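Local coordinates for protein putative D-glycero-D-manno-heptose 7-phosphate kinase (Campylobacter jejuni subsp. jejuni, PDB 4N3O) that phosphorylates D-glycero-alpha-D-manno-heptose 7-phosphate at C-1 with ATP, an early step towards GDP-heptose for the bacterial capsule, at residues 51-56 with 99-104; 44-49 with 104-109; 5-10 with 127-132. All coordinates share one frame; numbering follows the deposited sequence.

From the N terminus, the chain enters strand 6-21, whose start, at 5-10, meets helix 118-134 only after more than a hundred residues. Interaction 3 therefore closes the widest loop. Interaction 2 is nested inside it and joins strand 42-50 to strand 102-108. Interaction 1 is nested again inside interaction 2, where the start of strand 55-60 pairs with the start of strand 102-108. No two of these loops cross. Interactions 1 and 2 share L104, and all three contacts reach one mixed sheet. Backbone pairing of 44-49 with 5-10 joins interactions 2 and 3, while F102 and F130 link interactions 1 and 3 edge-to-face.

Interaction 1 (51-56 with 99-104); sequences REDGKI and PLSFSL
S101 reaches into the turn at 51-54, after strand 42-50 has ended and ahead of strand 55-60. The turn leads into a parallel bridge, I56 with F102, in the mixed sheet of the N-terminal part of this GHMP kinase. Three hydrogen bonds join the segments. The backbone N of R51 donates to S101 O at 3.3 Å. This bond is nearly straight, but R51 N lies above the carbonyl plane. K55 O accepts twice. S101 OG donates to K55 O at 2.8 Å, in the carbonyl plane and on a lone pair. F102 N adds a weak bond to the same oxygen. The S101 hydroxyl is turned into the loop because OG stands anti to the backbone N (chi1 -171°). Charge acts inside the turn, where R51 NH2 and D53 OD2 form a salt bridge of 2.6 Å. The K55 ammonium group instead pairs with E70. The aliphatic part of R51 packs on the F102 backbone, with R51 CG 3.4 Å from F102 CA. The apolar pair is I56 with F102. Both lie on the same face of the sheet and meet obliquely, while Y88 of helix 82-96 packs on I56 and W133 of helix 118-134 on F102. I56 CG2 lies 3.6 Å from F102 CZ.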
ATOM      1  N   ARG A  51      12.183  28.110  -9.180  1.00 70.03           N
ATOM      2  CA  ARG A  51      13.200  28.964  -8.560  1.00 77.58           C
ATOM      3  C   ARG A  51      13.546  30.110  -9.520  1.00 85.01           C
ATOM      4  O   ARG A  51      13.566  29.921 -10.733  1.00 85.96           O
ATOM      5  CB  ARG A  51      14.425  28.137  -8.140  1.00 75.00           C
ATOM      6  CG  ARG A  51      14.993  27.247  -9.223  1.00 71.94           C
ATOM      7  CD  ARG A  51      16.008  26.243  -8.680  1.00 68.65           C
ATOM      8  NE  ARG A  51      17.262  26.863  -8.264  1.00 72.42           N
ATOM      9  CZ  ARG A  51      17.598  27.190  -7.017  1.00 74.15           C
ATOM     10  NH1 ARG A  51      16.788  26.949  -5.995  1.00 73.23           N
ATOM     11  NH2 ARG A  51      18.775  27.755  -6.793  1.00 76.81           N
ATOM     12  N   GLU A  52      13.793  31.298  -8.978  1.00 90.18           N
ATOM     13  CA  GLU A  52      14.064  32.469  -9.811  1.00 93.05           C
ATOM     14  C   GLU A  52      15.499  32.935  -9.703  1.00 89.17           C
ATOM     15  O   GLU A  52      15.774  33.991  -9.157  1.00 95.95           O
ATOM     16  CB  GLU A  52      13.105  33.602  -9.441  1.00 96.47           C
ATOM     17  CG  GLU A  52      11.642  33.200  -9.562  1.00 99.46           C
ATOM     18  CD  GLU A  52      10.684  34.322  -9.219  1.00106.87           C
ATOM     19  OE1 GLU A  52      11.040  35.505  -9.429  1.00114.82           O
ATOM     20  OE2 GLU A  52       9.563  34.015  -8.758  1.00103.22           O
ATOM     21  N   ASP A  53      16.410  32.124 -10.225  1.00 84.95           N
ATOM     22  CA  ASP A  53      17.829  32.455 -10.222  1.00 81.81           C
ATOM     23  C   ASP A  53      18.503  31.896 -11.479  1.00 80.79           C
ATOM     24  O   ASP A  53      19.721  31.735 -11.524  1.00 81.72           O
ATOM     25  CB  ASP A  53      18.508  31.904  -8.970  1.00 81.47           C
ATOM     26  CG  ASP A  53      18.462  30.395  -8.904  1.00 83.20           C
ATOM     27  OD1 ASP A  53      17.531  29.799  -9.495  1.00 82.38           O
ATOM     28  OD2 ASP A  53      19.354  29.805  -8.256  1.00 83.16           O
ATOM     29  N   GLY A  54      17.703  31.593 -12.497  1.00 77.77           N
ATOM     30  CA  GLY A  54      18.234  31.072 -13.748  1.00 76.56           C
ATOM     31  C   GLY A  54      19.006  29.778 -13.607  1.00 74.83           C
ATOM     32  O   GLY A  54      19.932  29.521 -14.371  1.00 75.00           O
ATOM     33  N   LYS A  55      18.639  28.971 -12.618  1.00 73.26           N
ATOM     34  CA  LYS A  55      19.275  27.669 -12.401  1.00 73.79           C
ATOM     35  C   LYS A  55      18.323  26.508 -12.661  1.00 66.89           C
ATOM     36  O   LYS A  55      17.111  26.628 -12.533  1.00 62.01           O
ATOM     37  CB  LYS A  55      19.840  27.544 -10.978  1.00 78.19           C
ATOM     38  CG  LYS A  55      21.308  27.911 -10.812  1.00 86.82           C
ATOM     39  CD  LYS A  55      21.643  29.312 -11.294  1.00 94.87           C
ATOM     40  CE  LYS A  55      23.116  29.622 -11.071  1.00100.26           C
ATOM     41  NZ  LYS A  55      24.000  28.627 -11.740  1.00102.20           N
ATOM     42  N   ILE A  56      18.906  25.384 -13.042  1.00 61.22           N
ATOM     43  CA  ILE A  56      18.168  24.174 -13.273  1.00 59.62           C
ATOM     44  C   ILE A  56      18.907  23.075 -12.514  1.00 59.89           C
ATOM     45  O   ILE A  56      20.074  22.796 -12.795  1.00 56.78           O
ATOM     46  CB  ILE A  56      18.053  23.833 -14.771  1.00 59.03           C
ATOM     47  CG1 ILE A  56      17.108  24.826 -15.466  1.00 60.76           C
ATOM     48  CG2 ILE A  56      17.534  22.422 -14.950  1.00 56.96           C
ATOM     49  CD1 ILE A  56      17.003  24.632 -16.965  1.00 59.85           C
ATOM     50  N   PRO A  99      13.492  29.286 -21.924  1.00 66.72           N
ATOM     51  CA  PRO A  99      14.100  28.541 -20.830  1.00 62.69           C
ATOM     52  C   PRO A  99      13.256  28.595 -19.549  1.00 63.77           C
ATOM     53  O   PRO A  99      12.403  29.468 -19.398  1.00 63.36           O
ATOM     54  CB  PRO A  99      15.443  29.250 -20.611  1.00 65.03           C
ATOM     55  CG  PRO A  99      15.608  30.209 -21.749  1.00 66.76           C
ATOM     56  CD  PRO A  99      14.240  30.512 -22.250  1.00 66.89           C
ATOM     57  N   LEU A 100      13.498  27.653 -18.646  1.00 61.49           N
ATOM     58  CA  LEU A 100      12.765  27.586 -17.384  1.00 60.60           C
ATOM     59  C   LEU A 100      13.763  27.411 -16.252  1.00 59.77           C
ATOM     60  O   LEU A 100      14.858  26.860 -16.460  1.00 58.04           O
ATOM     61  CB  LEU A 100      11.793  26.406 -17.403  1.00 56.36           C
ATOM     62  CG  LEU A 100      10.827  26.347 -18.593  1.00 54.06           C
ATOM     63  CD1 LEU A 100      10.173  24.974 -18.633  1.00 52.22           C
ATOM     64  CD2 LEU A 100       9.786  27.460 -18.546  1.00 52.84           C
ATOM     65  N   SER A 101      13.392  27.873 -15.060  1.00 57.78           N
ATOM     66  CA  SER A 101      14.271  27.753 -13.893  1.00 57.29           C
ATOM     67  C   SER A 101      13.539  26.982 -12.785  1.00 51.88           C
ATOM     68  O   SER A 101      12.464  27.387 -12.344  1.00 51.07           O
ATOM     69  CB  SER A 101      14.733  29.137 -13.436  1.00 59.11           C
ATOM     70  OG  SER A 101      15.745  29.044 -12.440  1.00 61.90           O
ATOM     71  N   PHE A 102      14.136  25.878 -12.336  1.00 48.67           N
ATOM     72  CA  PHE A 102      13.495  24.998 -11.366  1.00 48.63           C
ATOM     73  C   PHE A 102      14.453  23.951 -10.859  1.00 49.36           C
ATOM     74  O   PHE A 102      15.532  23.774 -11.426  1.00 49.45           O
ATOM     75  CB  PHE A 102      12.394  24.214 -12.078  1.00 48.01           C
ATOM     76  CG  PHE A 102      12.933  23.303 -13.160  1.00 47.25           C
ATOM     77  CD1 PHE A 102      13.110  23.770 -14.453  1.00 48.94           C
ATOM     78  CD2 PHE A 102      13.326  22.009 -12.861  1.00 45.84           C
ATOM     79  CE1 PHE A 102      13.645  22.951 -15.436  1.00 51.63           C
ATOM     80  CE2 PHE A 102      13.846  21.177 -13.840  1.00 48.48           C
ATOM     81  CZ  PHE A 102      14.007  21.645 -15.131  1.00 50.51           C
ATOM     82  N   SER A 103      14.023  23.230  -9.817  1.00 48.76           N
ATOM     83  CA  SER A 103      14.766  22.091  -9.272  1.00 47.52           C
ATOM     84  C   SER A 103      13.808  20.902  -9.315  1.00 47.84           C
ATOM     85  O   SER A 103      12.642  21.046  -8.992  1.00 46.67           O
ATOM     86  CB  SER A 103      15.243  22.338  -7.848  1.00 49.44           C
ATOM     87  OG  SER A 103      14.166  22.402  -6.937  1.00 47.94           O
ATOM     88  N   LEU A 104      14.310  19.742  -9.730  1.00 47.03           N
ATOM     89  CA  LEU A 104      13.520  18.536  -9.868  1.00 42.73           C
ATOM     90  C   LEU A 104      14.135  17.460  -8.981  1.00 45.48           C
ATOM     91  O   LEU A 104      15.321  17.143  -9.130  1.00 48.13           O
ATOM     92  CB  LEU A 104      13.536  18.078 -11.328  1.00 43.42           C
ATOM     93  CG  LEU A 104      12.738  16.816 -11.645  1.00 43.39           C
ATOM     94  CD1 LEU A 104      11.261  17.087 -11.415  1.00 43.41           C
ATOM     95  CD2 LEU A 104      12.988  16.342 -13.061  1.00 43.86           C
TER

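Interaction 2 (44-49 with 104-109); sequences IHCTLI and LHTYSD
H45 and Y107 lie ring against ring on one face of an antiparallel strand pair, 42-50 with 102-108, in the mixed sheet of this GHMP kinase. They form an offset stack, with centroids 4.4 Å apart and planes at 20°. H45 CD2 sits over the Y107 ring, displaced toward its rim, and Y107 OH lies over one face of the imidazole. The Y107 ring is brought over its neighbour by a chi1 of 82°, which puts CG between the backbone N and the carbonyl carbon. A carboxylate holds the edge of the same imidazole. H45 NE2 donates to D109 OD1 at 2.9 Å, with OD1 near the ring plane. The carboxylate is turned 60° from the ring, and NE2 meets OD1 from above the carboxylate plane. A second bond, to OD2, is weak; OD2 also accepts from Y43 N. Stack and bond together limit rotation of the imidazole, and the carboxylate would probably favour its protonated form. Further along this face, T47 and H105 pack on T311 of the second subunit. Their backbones exchange two bonds of 2.8 Å, T47 N to H105 O and H105 N to T47 O. The opposite face carries I44, C46, L48, L104, T106 and S108. Helix 118-134 packs on I44, L48 and L104 of this face. T106 also lies close to S60, which by similarity binds ATP. At the far end of the pairing, I44 CG1 lies 3.9 Å from S108 CB.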
ATOM      1  N   ILE A  44       7.177   6.041  -7.729  1.00 33.17           N
ATOM      2  CA  ILE A  44       8.237   6.973  -8.051  1.00 35.69           C
ATOM      3  C   ILE A  44       7.665   8.331  -7.654  1.00 34.92           C
ATOM      4  O   ILE A  44       6.561   8.691  -8.070  1.00 32.22           O
ATOM      5  CB  ILE A  44       8.639   6.939  -9.527  1.00 37.35           C
ATOM      6  CG1 ILE A  44       9.457   5.667  -9.745  1.00 40.45           C
ATOM      7  CG2 ILE A  44       9.459   8.184  -9.877  1.00 37.37           C
ATOM      8  CD1 ILE A  44      10.056   5.521 -11.108  1.00 43.21           C
ATOM      9  N   HIS A  45       8.418   9.055  -6.829  1.00 35.33           N
ATOM     10  CA  HIS A  45       7.989  10.321  -6.284  1.00 34.60           C
ATOM     11  C   HIS A  45       8.784  11.418  -6.945  1.00 33.46           C
ATOM     12  O   HIS A  45       9.982  11.298  -7.097  1.00 36.54           O
ATOM     13  CB  HIS A  45       8.246  10.357  -4.766  1.00 33.89           C
ATOM     14  CG  HIS A  45       7.767   9.139  -4.047  1.00 37.13           C
ATOM     15  ND1 HIS A  45       6.527   9.066  -3.455  1.00 37.55           N
ATOM     16  CD2 HIS A  45       8.351   7.928  -3.850  1.00 39.65           C
ATOM     17  CE1 HIS A  45       6.366   7.866  -2.921  1.00 39.45           C
ATOM     18  NE2 HIS A  45       7.460   7.159  -3.140  1.00 39.25           N
ATOM     19  N   CYS A  46       8.105  12.487  -7.340  0.60 33.75           N
ATOM     20  CA  CYS A  46       8.754  13.633  -7.966  0.60 36.59           C
ATOM     21  C   CYS A  46       8.278  14.929  -7.348  0.60 37.50           C
ATOM     22  O   CYS A  46       7.086  15.108  -7.114  0.60 37.73           O
ATOM     23  CB  CYS A  46       8.447  13.700  -9.469  0.60 37.21           C
ATOM     24  SG  CYS A  46       9.077  12.307 -10.427  0.60 37.57           S
ATOM     25  N   THR A  47       9.223  15.822  -7.080  1.00 37.09           N
ATOM     26  CA  THR A  47       8.920  17.154  -6.584  1.00 38.47           C
ATOM     27  C   THR A  47       9.596  18.153  -7.544  1.00 41.63           C
ATOM     28  O   THR A  47      10.796  18.038  -7.838  1.00 40.83           O
ATOM     29  CB  THR A  47       9.425  17.384  -5.162  1.00 37.43           C
ATOM     30  OG1 THR A  47       8.587  16.681  -4.252  1.00 40.80           O
ATOM     31  CG2 THR A  47       9.354  18.826  -4.811  1.00 40.11           C
ATOM     32  N   LEU A  48       8.831  19.128  -8.021  1.00 41.16           N
ATOM     33  CA  LEU A  48       9.376  20.143  -8.922  1.00 42.92           C
ATOM     34  C   LEU A  48       9.161  21.497  -8.280  1.00 44.09           C
ATOM     35  O   LEU A  48       8.012  21.896  -8.048  1.00 44.83           O
ATOM     36  CB  LEU A  48       8.692  20.079 -10.288  1.00 43.50           C
ATOM     37  CG  LEU A  48       9.265  20.918 -11.443  1.00 45.14           C
ATOM     38  CD1 LEU A  48       8.559  20.547 -12.734  1.00 45.73           C
ATOM     39  CD2 LEU A  48       9.140  22.409 -11.195  1.00 47.45           C
ATOM     40  N   ILE A  49      10.259  22.200  -7.991  1.00 44.50           N
ATOM     41  CA  ILE A  49      10.181  23.517  -7.348  1.00 48.49           C
ATOM     42  C   ILE A  49      10.695  24.642  -8.237  1.00 49.91           C
ATOM     43  O   ILE A  49      11.858  24.649  -8.651  1.00 49.00           O
ATOM     44  CB  ILE A  49      10.978  23.571  -6.021  1.00 47.42           C
ATOM     45  CG1 ILE A  49      10.634  22.376  -5.123  1.00 44.45           C
ATOM     46  CG2 ILE A  49      10.690  24.869  -5.269  1.00 46.60           C
ATOM     47  CD1 ILE A  49      11.518  22.282  -3.905  1.00 44.14           C
ATOM     48  N   LEU A 104      14.310  19.742  -9.730  1.00 47.03           N
ATOM     49  CA  LEU A 104      13.520  18.536  -9.868  1.00 42.73           C
ATOM     50  C   LEU A 104      14.135  17.460  -8.981  1.00 45.48           C
ATOM     51  O   LEU A 104      15.321  17.143  -9.130  1.00 48.13           O
ATOM     52  CB  LEU A 104      13.536  18.078 -11.328  1.00 43.42           C
ATOM     53  CG  LEU A 104      12.738  16.816 -11.645  1.00 43.39           C
ATOM     54  CD1 LEU A 104      11.261  17.087 -11.415  1.00 43.41           C
ATOM     55  CD2 LEU A 104      12.988  16.342 -13.061  1.00 43.86           C
ATOM     56  N   HIS A 105      13.337  16.891  -8.073  1.00 39.77           N
ATOM     57  CA  HIS A 105      13.856  15.903  -7.133  1.00 41.71           C
ATOM     58  C   HIS A 105      13.049  14.626  -7.271  1.00 41.28           C
ATOM     59  O   HIS A 105      11.832  14.694  -7.265  1.00 44.73           O
ATOM     60  CB  HIS A 105      13.722  16.446  -5.703  1.00 41.90           C
ATOM     61  CG  HIS A 105      14.180  17.862  -5.541  1.00 41.12           C
ATOM     62  ND1 HIS A 105      15.403  18.193  -5.004  1.00 45.66           N
ATOM     63  CD2 HIS A 105      13.572  19.036  -5.841  1.00 41.47           C
ATOM     64  CE1 HIS A 105      15.528  19.511  -4.970  1.00 44.54           C
ATOM     65  NE2 HIS A 105      14.427  20.045  -5.470  1.00 44.40           N
ATOM     66  N   THR A 106      13.699  13.468  -7.382  1.00 42.54           N
ATOM     67  CA  THR A 106      12.961  12.205  -7.544  1.00 43.12           C
ATOM     68  C   THR A 106      13.565  11.027  -6.803  1.00 44.99           C
ATOM     69  O   THR A 106      14.743  11.041  -6.446  1.00 41.66           O
ATOM     70  CB  THR A 106      12.943  11.763  -9.008  1.00 45.18           C
ATOM     71  OG1 THR A 106      14.276  11.457  -9.426  1.00 45.51           O
ATOM     72  CG2 THR A 106      12.399  12.845  -9.885  1.00 50.31           C
ATOM     73  N   TYR A 107      12.748   9.996  -6.591  1.00 43.16           N
ATOM     74  CA  TYR A 107      13.231   8.750  -5.979  1.00 42.65           C
ATOM     75  C   TYR A 107      12.165   7.673  -6.101  1.00 42.13           C
ATOM     76  O   TYR A 107      10.962   7.962  -6.156  1.00 41.80           O
ATOM     77  CB  TYR A 107      13.685   8.919  -4.507  1.00 43.90           C
ATOM     78  CG  TYR A 107      12.587   8.905  -3.473  1.00 42.56           C
ATOM     79  CD1 TYR A 107      11.921  10.059  -3.125  1.00 40.22           C
ATOM     80  CD2 TYR A 107      12.228   7.726  -2.838  1.00 48.73           C
ATOM     81  CE1 TYR A 107      10.919  10.046  -2.185  1.00 42.18           C
ATOM     82  CE2 TYR A 107      11.227   7.702  -1.878  1.00 46.89           C
ATOM     83  CZ  TYR A 107      10.574   8.865  -1.564  1.00 45.15           C
ATOM     84  OH  TYR A 107       9.557   8.849  -0.634  1.00 52.78           O
ATOM     85  N   SER A 108      12.618   6.432  -6.126  1.00 43.05           N
ATOM     86  CA  SER A 108      11.742   5.290  -6.282  1.00 44.19           C
ATOM     87  C   SER A 108      11.630   4.500  -5.016  1.00 43.76           C
ATOM     88  O   SER A 108      12.570   4.457  -4.243  1.00 47.54           O
ATOM     89  CB  SER A 108      12.304   4.365  -7.365  1.00 44.58           C
ATOM     90  OG  SER A 108      11.600   3.124  -7.353  1.00 42.86           O
ATOM     91  N   ASP A 109      10.487   3.849  -4.808  1.00 44.29           N
ATOM     92  CA  ASP A 109      10.318   2.986  -3.623  1.00 42.56           C
ATOM     93  C   ASP A 109      11.058   1.657  -3.755  1.00 46.44           C
ATOM     94  O   ASP A 109      11.202   0.942  -2.767  1.00 49.95           O
ATOM     95  CB  ASP A 109       8.847   2.692  -3.362  1.00 40.52           C
ATOM     96  CG  ASP A 109       8.112   3.871  -2.822  1.00 38.49           C
ATOM     97  OD1 ASP A 109       8.763   4.710  -2.194  1.00 42.05           O
ATOM     98  OD2 ASP A 109       6.885   3.967  -3.012  1.00 37.50           O
TER

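Interaction 3 (5-10 with 127-132); sequences KTIRTQ and IKAFAE
T9 lays its methyl CG2 over A129 on the helix side of strand 6-21. This methyl packs against the helix backbone, 3.6 Å from A129 CA, and also meets K128 CG at 4.0 Å. The T9 hydroxyl bonds to the carbonyl oxygen of G125, one turn before A129. Two residues earlier, I7 points the same way. Its CG2 branch stands anti to the backbone N and rests 3.7 Å from A129 O. The aliphatic part of E132 is a further neighbour of I7, though its detailed position is doubtful. A129 has just a methyl group at the middle of the contact, and the two backbones come close there: T9 CA and A129 CA are 6.0 Å apart. R8 lies between I7 and T9 in sequence but points away from the helix, and forms a salt bridge with E197 of the second subunit. The axes of strand 6-10 and helix 127-132 run at 143° to each other, 7.9 Å apart at closest approach. This is the packing of a helix on one face of a beta sheet, here within the alpha/beta N-terminal part of a GHMP kinase.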
ATOM      1  N   LYS A   5       4.120  27.163  -5.123  1.00 70.54           N
ATOM      2  CA  LYS A   5       5.186  27.169  -6.134  1.00 69.00           C
ATOM      3  C   LYS A   5       5.893  25.812  -6.201  1.00 62.12           C
ATOM      4  O   LYS A   5       7.000  25.715  -6.726  1.00 63.23           O
ATOM      5  CB  LYS A   5       6.203  28.274  -5.859  1.00 75.87           C
ATOM      6  CG  LYS A   5       7.069  28.080  -4.624  1.00 82.44           C
ATOM      7  CD  LYS A   5       8.044  29.246  -4.468  1.00 90.05           C
ATOM      8  CE  LYS A   5       8.975  29.061  -3.281  1.00 93.18           C
ATOM      9  NZ  LYS A   5       9.838  27.854  -3.426  1.00 92.77           N
ATOM     10  N   THR A   6       5.242  24.775  -5.675  1.00 53.60           N
ATOM     11  CA  THR A   6       5.797  23.428  -5.633  1.00 51.00           C
ATOM     12  C   THR A   6       4.802  22.447  -6.223  1.00 47.39           C
ATOM     13  O   THR A   6       3.614  22.494  -5.904  1.00 46.08           O
ATOM     14  CB  THR A   6       6.073  22.989  -4.186  1.00 50.48           C
ATOM     15  OG1 THR A   6       6.922  23.946  -3.559  1.00 55.99           O
ATOM     16  CG2 THR A   6       6.742  21.643  -4.150  1.00 49.89           C
ATOM     17  N   ILE A   7       5.285  21.561  -7.078  1.00 41.43           N
ATOM     18  CA  ILE A   7       4.425  20.559  -7.698  1.00 40.08           C
ATOM     19  C   ILE A   7       4.983  19.222  -7.286  1.00 38.02           C
ATOM     20  O   ILE A   7       6.195  19.054  -7.239  1.00 36.01           O
ATOM     21  CB  ILE A   7       4.489  20.632  -9.239  1.00 42.56           C
ATOM     22  CG1 ILE A   7       3.915  21.960  -9.753  1.00 48.54           C
ATOM     23  CG2 ILE A   7       3.772  19.443  -9.888  1.00 41.63           C
ATOM     24  CD1 ILE A   7       2.410  22.082  -9.680  1.00 50.52           C
ATOM     25  N   ARG A   8       4.104  18.278  -6.965  1.00 35.19           N
ATOM     26  CA  ARG A   8       4.559  16.958  -6.642  1.00 34.06           C
ATOM     27  C   ARG A   8       3.764  16.003  -7.482  1.00 32.93           C
ATOM     28  O   ARG A   8       2.612  16.291  -7.817  1.00 29.82           O
ATOM     29  CB  ARG A   8       4.336  16.601  -5.164  1.00 35.05           C
ATOM     30  CG  ARG A   8       4.968  17.548  -4.138  1.00 37.13           C
ATOM     31  CD  ARG A   8       5.182  16.836  -2.809  1.00 37.18           C
ATOM     32  NE  ARG A   8       5.210  17.769  -1.699  1.00 40.49           N
ATOM     33  CZ  ARG A   8       6.261  18.512  -1.357  1.00 44.01           C
ATOM     34  NH1 ARG A   8       6.146  19.343  -0.346  1.00 44.61           N
ATOM     35  NH2 ARG A   8       7.412  18.453  -2.036  1.00 42.73           N
ATOM     36  N   THR A   9       4.381  14.884  -7.843  1.00 30.67           N
ATOM     37  CA  THR A   9       3.668  13.827  -8.544  1.00 31.75           C
ATOM     38  C   THR A   9       4.076  12.482  -7.928  1.00 31.86           C
ATOM     39  O   THR A   9       5.193  12.314  -7.382  1.00 31.12           O
ATOM     40  CB  THR A   9       3.896  13.802 -10.081  1.00 30.86           C
ATOM     41  OG1 THR A   9       5.209  13.350 -10.386  1.00 27.55           O
ATOM     42  CG2 THR A   9       3.683  15.161 -10.686  1.00 33.78           C
ATOM     43  N   GLN A  10       3.162  11.534  -8.038  1.00 30.37           N
ATOM     44  CA  GLN A  10       3.346  10.187  -7.515  1.00 31.89           C
ATOM     45  C   GLN A  10       2.813   9.257  -8.609  1.00 32.28           C
ATOM     46  O   GLN A  10       1.673   9.400  -9.063  1.00 32.61           O
ATOM     47  CB  GLN A  10       2.583  10.061  -6.206  1.00 33.24           C
ATOM     48  CG  GLN A  10       2.696   8.710  -5.556  1.00 41.47           C
ATOM     49  CD  GLN A  10       2.020   8.643  -4.189  1.00 45.18           C
ATOM     50  OE1 GLN A  10       1.509   9.644  -3.656  1.00 40.85           O
ATOM     51  NE2 GLN A  10       2.027   7.459  -3.612  1.00 44.51           N
ATOM     52  N   ILE A 127       7.205  14.194 -16.623  1.00 36.33           N
ATOM     53  CA  ILE A 127       6.423  14.880 -17.631  1.00 37.64           C
ATOM     54  C   ILE A 127       5.194  15.477 -16.971  1.00 38.08           C
ATOM     55  O   ILE A 127       4.857  16.626 -17.210  1.00 38.09           O
ATOM     56  CB  ILE A 127       6.001  13.916 -18.762  1.00 39.86           C
ATOM     57  CG1 ILE A 127       7.223  13.555 -19.619  1.00 42.68           C
ATOM     58  CG2 ILE A 127       4.962  14.570 -19.651  1.00 41.03           C
ATOM     59  CD1 ILE A 127       7.014  12.408 -20.589  1.00 41.78           C
ATOM     60  N   LYS A 128       4.533  14.693 -16.119  1.00 39.20           N
ATOM     61  CA  LYS A 128       3.314  15.144 -15.419  1.00 36.84           C
ATOM     62  C   LYS A 128       3.585  16.323 -14.510  1.00 36.67           C
ATOM     63  O   LYS A 128       2.742  17.187 -14.337  1.00 40.78           O
ATOM     64  CB  LYS A 128       2.728  13.992 -14.609  1.00 36.95           C
ATOM     65  CG  LYS A 128       1.443  14.314 -13.884  1.00 37.90           C
ATOM     66  CD  LYS A 128       0.275  14.620 -14.810  1.00 39.76           C
ATOM     67  CE  LYS A 128      -0.938  14.950 -13.974  1.00 40.95           C
ATOM     68  NZ  LYS A 128      -2.101  15.288 -14.813  1.00 47.61           N
ATOM     69  N   ALA A 129       4.770  16.360 -13.928  1.00 37.09           N
ATOM     70  CA  ALA A 129       5.141  17.465 -13.070  1.00 38.41           C
ATOM     71  C   ALA A 129       5.211  18.765 -13.888  1.00 40.79           C
ATOM     72  O   ALA A 129       4.702  19.800 -13.471  1.00 39.22           O
ATOM     73  CB  ALA A 129       6.474  17.178 -12.411  1.00 40.30           C
ATOM     74  N   PHE A 130       5.839  18.695 -15.059  1.00 42.13           N
ATOM     75  CA  PHE A 130       5.946  19.860 -15.948  1.00 42.30           C
ATOM     76  C   PHE A 130       4.585  20.293 -16.479  1.00 42.57           C
ATOM     77  O   PHE A 130       4.294  21.478 -16.556  1.00 44.45           O
ATOM     78  CB  PHE A 130       6.886  19.563 -17.135  1.00 43.54           C
ATOM     79  CG  PHE A 130       8.339  19.619 -16.786  1.00 42.96           C
ATOM     80  CD1 PHE A 130       8.955  20.844 -16.576  1.00 44.58           C
ATOM     81  CD2 PHE A 130       9.094  18.473 -16.701  1.00 42.78           C
ATOM     82  CE1 PHE A 130      10.289  20.915 -16.247  1.00 45.72           C
ATOM     83  CE2 PHE A 130      10.435  18.534 -16.383  1.00 44.10           C
ATOM     84  CZ  PHE A 130      11.037  19.757 -16.156  1.00 45.75           C
ATOM     85  N   ALA A 131       3.759  19.323 -16.857  1.00 51.38           N
ATOM     86  CA  ALA A 131       2.432  19.605 -17.383  1.00 51.16           C
ATOM     87  C   ALA A 131       1.546  20.360 -16.380  1.00 51.99           C
ATOM     88  O   ALA A 131       0.860  21.312 -16.747  1.00 54.21           O
ATOM     89  CB  ALA A 131       1.760  18.309 -17.814  1.00 50.46           C
ATOM     90  N   GLU A 132       1.588  19.911 -15.131  0.50 50.81           N
ATOM     91  CA  GLU A 132       0.825  20.499 -14.032  0.50 52.43           C
ATOM     92  C   GLU A 132       1.324  21.901 -13.700  0.50 53.32           C
ATOM     93  O   GLU A 132       0.543  22.826 -13.463  0.50 56.19           O
ATOM     94  CB  GLU A 132       1.010  19.624 -12.792  0.50 50.97           C
ATOM     95  CG  GLU A 132       0.270  20.079 -11.545  0.50 52.63           C
ATOM     96  CD  GLU A 132      -1.209  19.764 -11.591  0.50 54.02           C
ATOM     97  OE1 GLU A 132      -1.792  19.804 -12.694  0.50 54.55           O
ATOM     98  OE2 GLU A 132      -1.781  19.484 -10.521  0.50 53.55           O
TER